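Local coordinates for protein ubiquitin conjugating enzyme (Plasmodium yoelii, PDB 2PWQ) that probably carries activated ubiquitin as a thioester and passes it on to target proteins, as other ubiquitin-conjugating enzymes do, at residues Glu63-Ala75 and Phe157-Gly171. Sequence-based numbering, arbitrary orientation.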
loop_
_atom_site.group_PDB
_atom_site.type_symbol
_atom_site.label_atom_id
_atom_site.label_comp_id
_atom_site.label_asym_id
_atom_site.label_seq_id
_atom_site.Cartn_x
_atom_site.Cartn_y
_atom_site.Cartn_z
ATOM N N GLU A 63 -13.075 -5.321 -4.864
ATOM C CA GLU A 63 -14.067 -5.971 -5.720
ATOM C C GLU A 63 -14.423 -5.082 -6.909
ATOM O O GLU A 63 -14.266 -3.856 -6.855
ATOM C CB GLU A 63 -15.316 -6.335 -4.929
ATOM C CG GLU A 63 -15.003 -7.020 -3.608
ATOM C CD GLU A 63 -14.675 -8.500 -3.759
ATOM O OE1 GLU A 63 -13.461 -8.848 -3.769
ATOM O OE2 GLU A 63 -15.640 -9.312 -3.845
ATOM N N GLY A 64 -14.869 -5.726 -7.994
ATOM C CA GLY A 64 -15.086 -5.070 -9.279
ATOM C C GLY A 64 -13.926 -4.262 -9.839
ATOM O O GLY A 64 -14.158 -3.259 -10.496
ATOM N N THR A 65 -12.679 -4.687 -9.584
ATOM C CA THR A 65 -11.510 -4.073 -10.222
ATOM C C THR A 65 -10.667 -5.217 -10.745
ATOM O O THR A 65 -10.922 -6.363 -10.400
ATOM C CB THR A 65 -10.583 -3.329 -9.255
ATOM O OG1 THR A 65 -9.863 -4.279 -8.452
ATOM C CG2 THR A 65 -11.356 -2.319 -8.383
ATOM N N PRO A 66 -9.650 -4.902 -11.549
ATOM C CA PRO A 66 -8.784 -6.032 -11.969
ATOM C C PRO A 66 -7.935 -6.631 -10.812
ATOM O O PRO A 66 -7.245 -7.632 -11.010
ATOM C CB PRO A 66 -7.927 -5.415 -13.060
ATOM C CG PRO A 66 -7.890 -3.970 -12.800
ATOM C CD PRO A 66 -9.215 -3.624 -12.144
ATOM N N TYR A 67 -8.063 -6.063 -9.603
ATOM C CA TYR A 67 -7.291 -6.495 -8.441
ATOM C C TYR A 67 -8.079 -7.371 -7.535
ATOM O O TYR A 67 -7.599 -7.789 -6.486
ATOM C CB TYR A 67 -6.623 -5.313 -7.726
ATOM C CG TYR A 67 -5.874 -4.482 -8.724
ATOM C CD1 TYR A 67 -4.708 -4.980 -9.355
ATOM C CD2 TYR A 67 -6.373 -3.253 -9.137
ATOM C CE1 TYR A 67 -4.053 -4.239 -10.306
ATOM C CE2 TYR A 67 -5.723 -2.485 -10.077
ATOM C CZ TYR A 67 -4.583 -2.970 -10.668
ATOM O OH TYR A 67 -3.964 -2.186 -11.590
ATOM N N GLU A 68 -9.256 -7.747 -8.002
ATOM C CA GLU A 68 -10.205 -8.446 -7.162
ATOM C C GLU A 68 -9.703 -9.856 -6.872
ATOM O O GLU A 68 -9.276 -10.536 -7.798
ATOM C CB GLU A 68 -11.575 -8.480 -7.822
ATOM C CG GLU A 68 -12.567 -9.346 -7.085
ATOM C CD GLU A 68 -13.970 -9.281 -7.668
ATOM O OE1 GLU A 68 -14.267 -8.370 -8.495
ATOM O OE2 GLU A 68 -14.772 -10.162 -7.277
ATOM N N GLY A 69 -9.788 -10.293 -5.608
ATOM C CA GLY A 69 -9.241 -11.589 -5.159
ATOM C C GLY A 69 -7.732 -11.583 -4.917
ATOM O O GLY A 69 -7.123 -12.638 -4.625
ATOM N N GLY A 70 -7.122 -10.411 -5.079
ATOM C CA GLY A 70 -5.703 -10.213 -4.808
ATOM C C GLY A 70 -5.478 -9.905 -3.343
ATOM O O GLY A 70 -6.330 -9.293 -2.664
ATOM N N HIS A 71 -4.321 -10.338 -2.859
ATOM C CA HIS A 71 -3.860 -10.086 -1.506
ATOM C C HIS A 71 -2.473 -9.519 -1.709
ATOM O O HIS A 71 -1.539 -10.240 -2.181
ATOM C CB HIS A 71 -3.777 -11.401 -0.727
ATOM C CG HIS A 71 -5.051 -12.183 -0.713
ATOM N ND1 HIS A 71 -6.044 -11.976 0.230
ATOM C CD2 HIS A 71 -5.515 -13.149 -1.544
ATOM C CE1 HIS A 71 -7.056 -12.795 -0.013
ATOM N NE2 HIS A 71 -6.758 -13.517 -1.083
ATOM N N PHE A 72 -2.340 -8.236 -1.426
ATOM C CA PHE A 72 -1.114 -7.483 -1.676
ATOM C C PHE A 72 -0.316 -7.132 -0.420
ATOM O O PHE A 72 -0.807 -6.461 0.521
ATOM C CB PHE A 72 -1.410 -6.205 -2.521
ATOM C CG PHE A 72 -2.105 -6.496 -3.851
ATOM C CD1 PHE A 72 -3.509 -6.550 -3.923
ATOM C CD2 PHE A 72 -1.359 -6.789 -5.009
ATOM C CE1 PHE A 72 -4.166 -6.817 -5.118
ATOM C CE2 PHE A 72 -2.019 -7.078 -6.231
ATOM C CZ PHE A 72 -3.402 -7.114 -6.280
ATOM N N THR A 73 0.938 -7.572 -0.415
ATOM C CA THR A 73 1.867 -7.334 0.665
ATOM C C THR A 73 2.667 -6.104 0.347
ATOM O O THR A 73 3.088 -5.949 -0.810
ATOM C CB THR A 73 2.835 -8.524 0.777
ATOM O OG1 THR A 73 2.053 -9.678 1.067
ATOM C CG2 THR A 73 3.812 -8.296 1.865
ATOM N N LEU A 74 2.865 -5.243 1.359
ATOM C CA LEU A 74 3.684 -4.035 1.241
ATOM C C LEU A 74 4.746 -4.012 2.352
ATOM O O LEU A 74 4.601 -4.679 3.364
ATOM C CB LEU A 74 2.811 -2.736 1.281
ATOM C CG LEU A 74 1.645 -2.554 0.285
ATOM C CD1 LEU A 74 0.310 -3.179 0.807
ATOM C CD2 LEU A 74 1.435 -1.091 -0.085
ATOM N N ALA A 75 5.793 -3.212 2.159
ATOM C CA ALA A 75 6.857 -3.015 3.138
ATOM C C ALA A 75 6.710 -1.618 3.658
ATOM O O ALA A 75 6.714 -0.695 2.877
ATOM C CB ALA A 75 8.283 -3.194 2.465
ATOM N N PHE A 157 -4.949 -3.503 -20.615
ATOM C CA PHE A 157 -4.534 -3.184 -19.254
ATOM C C PHE A 157 -5.296 -4.019 -18.238
ATOM O O PHE A 157 -4.705 -4.624 -17.331
ATOM C CB PHE A 157 -4.714 -1.705 -18.912
ATOM C CG PHE A 157 -4.633 -1.439 -17.441
ATOM C CD1 PHE A 157 -3.393 -1.230 -16.836
ATOM C CD2 PHE A 157 -5.799 -1.474 -16.640
ATOM C CE1 PHE A 157 -3.301 -1.025 -15.470
ATOM C CE2 PHE A 157 -5.728 -1.279 -15.269
ATOM C CZ PHE A 157 -4.487 -1.039 -14.679
ATOM N N VAL A 158 -6.609 -4.050 -18.387
ATOM C CA VAL A 158 -7.452 -4.700 -17.406
ATOM C C VAL A 158 -7.056 -6.167 -17.394
ATOM O O VAL A 158 -6.908 -6.775 -16.337
ATOM C CB VAL A 158 -8.971 -4.502 -17.706
ATOM C CG1 VAL A 158 -9.818 -5.360 -16.807
ATOM C CG2 VAL A 158 -9.346 -3.029 -17.574
ATOM N N LYS A 159 -6.877 -6.720 -18.586
ATOM C CA LYS A 159 -6.506 -8.137 -18.708
ATOM C C LYS A 159 -5.125 -8.439 -18.159
ATOM O O LYS A 159 -4.955 -9.452 -17.488
ATOM C CB LYS A 159 -6.651 -8.648 -20.146
ATOM C CG LYS A 159 -8.076 -9.067 -20.457
ATOM C CD LYS A 159 -8.414 -10.329 -19.715
ATOM C CE LYS A 159 -9.778 -10.804 -20.095
ATOM N NZ LYS A 159 -10.081 -12.082 -19.403
ATOM N N THR A 160 -4.155 -7.569 -18.422
ATOM C CA THR A 160 -2.796 -7.760 -17.901
ATOM C C THR A 160 -2.784 -7.675 -16.348
ATOM O O THR A 160 -2.232 -8.540 -15.651
ATOM C CB THR A 160 -1.853 -6.719 -18.513
ATOM O OG1 THR A 160 -1.817 -6.906 -19.928
ATOM C CG2 THR A 160 -0.433 -6.855 -17.976
ATOM N N ALA A 161 -3.430 -6.645 -15.821
ATOM C CA ALA A 161 -3.568 -6.452 -14.378
ATOM C C ALA A 161 -4.316 -7.593 -13.714
ATOM O O ALA A 161 -3.956 -8.027 -12.637
ATOM C CB ALA A 161 -4.226 -5.097 -14.088
ATOM N N SER A 162 -5.346 -8.102 -14.346
ATOM C CA SER A 162 -5.944 -9.328 -13.873
ATOM C C SER A 162 -5.045 -10.625 -13.880
ATOM O O SER A 162 -5.049 -11.383 -12.902
ATOM C CB SER A 162 -7.225 -9.546 -14.665
ATOM O OG SER A 162 -7.911 -10.713 -14.186
ATOM N N VAL A 163 -4.295 -10.879 -14.969
ATOM C CA VAL A 163 -3.347 -11.995 -15.016
ATOM C C VAL A 163 -2.394 -11.868 -13.829
ATOM O O VAL A 163 -2.261 -12.793 -13.047
ATOM C CB VAL A 163 -2.543 -12.065 -16.402
ATOM C CG1 VAL A 163 -1.358 -13.088 -16.355
ATOM C CG2 VAL A 163 -3.460 -12.433 -17.556
ATOM N N TRP A 164 -1.731 -10.726 -13.714
ATOM C CA TRP A 164 -0.782 -10.489 -12.648
ATOM C C TRP A 164 -1.335 -10.647 -11.232
ATOM O O TRP A 164 -0.623 -11.170 -10.352
ATOM C CB TRP A 164 -0.103 -9.141 -12.830
ATOM C CG TRP A 164 0.902 -9.104 -13.956
ATOM C CD1 TRP A 164 0.778 -9.672 -15.194
ATOM C CD2 TRP A 164 2.161 -8.404 -13.968
ATOM N NE1 TRP A 164 1.895 -9.412 -15.949
ATOM C CE2 TRP A 164 2.745 -8.615 -15.226
ATOM C CE3 TRP A 164 2.858 -7.647 -13.025
ATOM C CZ2 TRP A 164 3.955 -8.059 -15.571
ATOM C CZ3 TRP A 164 4.043 -7.084 -13.374
ATOM C CH2 TRP A 164 4.598 -7.300 -14.625
ATOM N N THR A 165 -2.599 -10.253 -11.018
ATOM C CA THR A 165 -3.262 -10.475 -9.739
ATOM C C THR A 165 -3.422 -11.964 -9.422
ATOM O O THR A 165 -3.163 -12.423 -8.288
ATOM C CB THR A 165 -4.696 -9.835 -9.708
ATOM O OG1 THR A 165 -4.582 -8.437 -9.896
ATOM C CG2 THR A 165 -5.356 -10.108 -8.410
ATOM N N LYS A 166 -3.858 -12.716 -10.427
ATOM C CA LYS A 166 -4.186 -14.118 -10.214
ATOM C C LYS A 166 -2.892 -14.950 -10.232
ATOM O O LYS A 166 -2.890 -16.071 -9.763
ATOM C CB LYS A 166 -5.234 -14.633 -11.221
ATOM C CG LYS A 166 -6.596 -13.983 -11.078
ATOM C CD LYS A 166 -7.697 -14.755 -11.770
ATOM C CE LYS A 166 -9.039 -14.026 -11.622
ATOM N NZ LYS A 166 -9.438 -13.721 -10.176
ATOM N N THR A 167 -1.800 -14.351 -10.703
ATOM C CA THR A 167 -0.473 -14.996 -10.727
ATOM C C THR A 167 0.374 -14.677 -9.503
ATOM O O THR A 167 0.891 -15.596 -8.851
ATOM C CB THR A 167 0.296 -14.585 -12.001
ATOM O OG1 THR A 167 -0.540 -14.854 -13.124
ATOM C CG2 THR A 167 1.622 -15.363 -12.148
ATOM N N PHE A 168 0.517 -13.376 -9.208
ATOM C CA PHE A 168 1.440 -12.862 -8.182
ATOM C C PHE A 168 0.830 -12.530 -6.812
ATOM O O PHE A 168 1.550 -12.471 -5.820
ATOM C CB PHE A 168 2.235 -11.654 -8.724
ATOM C CG PHE A 168 3.001 -11.968 -9.964
ATOM C CD1 PHE A 168 2.700 -11.353 -11.170
ATOM C CD2 PHE A 168 3.997 -12.946 -9.934
ATOM C CE1 PHE A 168 3.416 -11.673 -12.350
ATOM C CE2 PHE A 168 4.707 -13.264 -11.095
ATOM C CZ PHE A 168 4.404 -12.642 -12.295
ATOM N N ALA A 169 -0.487 -12.377 -6.770
ATOM C CA ALA A 169 -1.201 -11.836 -5.576
ATOM C C ALA A 169 -2.228 -12.838 -5.047
ATOM O O ALA A 169 -3.284 -12.487 -4.512
ATOM C CB ALA A 169 -1.862 -10.496 -5.899
ATOM N N THR A 170 -1.888 -14.100 -5.205
ATOM C CA THR A 170 -2.697 -15.229 -4.787
ATOM C C THR A 170 -2.774 -15.354 -3.248
ATOM O O THR A 170 -1.982 -14.728 -2.518
ATOM C CB THR A 170 -2.118 -16.511 -5.459
ATOM O OG1 THR A 170 -2.368 -17.659 -4.644
ATOM C CG2 THR A 170 -0.600 -16.359 -5.682
ATOM N N GLY A 171 -3.733 -16.157 -2.772
ATOM C CA GLY A 171 -4.008 -16.371 -1.334
ATOM C C GLY A 171 -2.835 -16.476 -0.348
ATOM O O GLY A 171 -1.686 -16.736 -0.754
#
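T165 wedges into the two overlapping beta turns of T65-G70, type I then type II, with its two branches put to different use. Its OG1, anti to the carbonyl carbon (chi1 -61°), lies 3.0 Å from P66 O and 2.8 Å from A161 O, one turn back in its own helix; the single hydroxyl proton could serve either acceptor. Its CG2 comes down on G70 CA at 3.6 Å; G70, with no side chain, lets this methyl and the F72 ring both close in on it. One turn on, A169 CB sits over a face of F72, 3.9 Å from the ring centroid, a CH-pi contact that a small methyl makes closely. Both segments belong to the ubiquitin-conjugating (UBC) fold: helix 154-168 lies across the loop leading into the third strand of the antiparallel sheet. Where the helix ends, A169 O accepts from H71 N (2.9 Å, 153° at the hydrogen), tying the helix exit to the strand's start. Toward the earlier helical turns, P66 CB rests 3.9 Å from A161 CB, and the Y67 and F157 side chains cross at about a right angle, Y67 OH lying 3.3 Å from F157 CZ and hydrogen-bonded to W96 O. Packing thins toward solvent: exposed K166, its chain bent at the end, brings NZ only to 4.0 Å from E68 O, too far for a hydrogen bond, while the H71 imidazole merely brushes the poorly ordered G171.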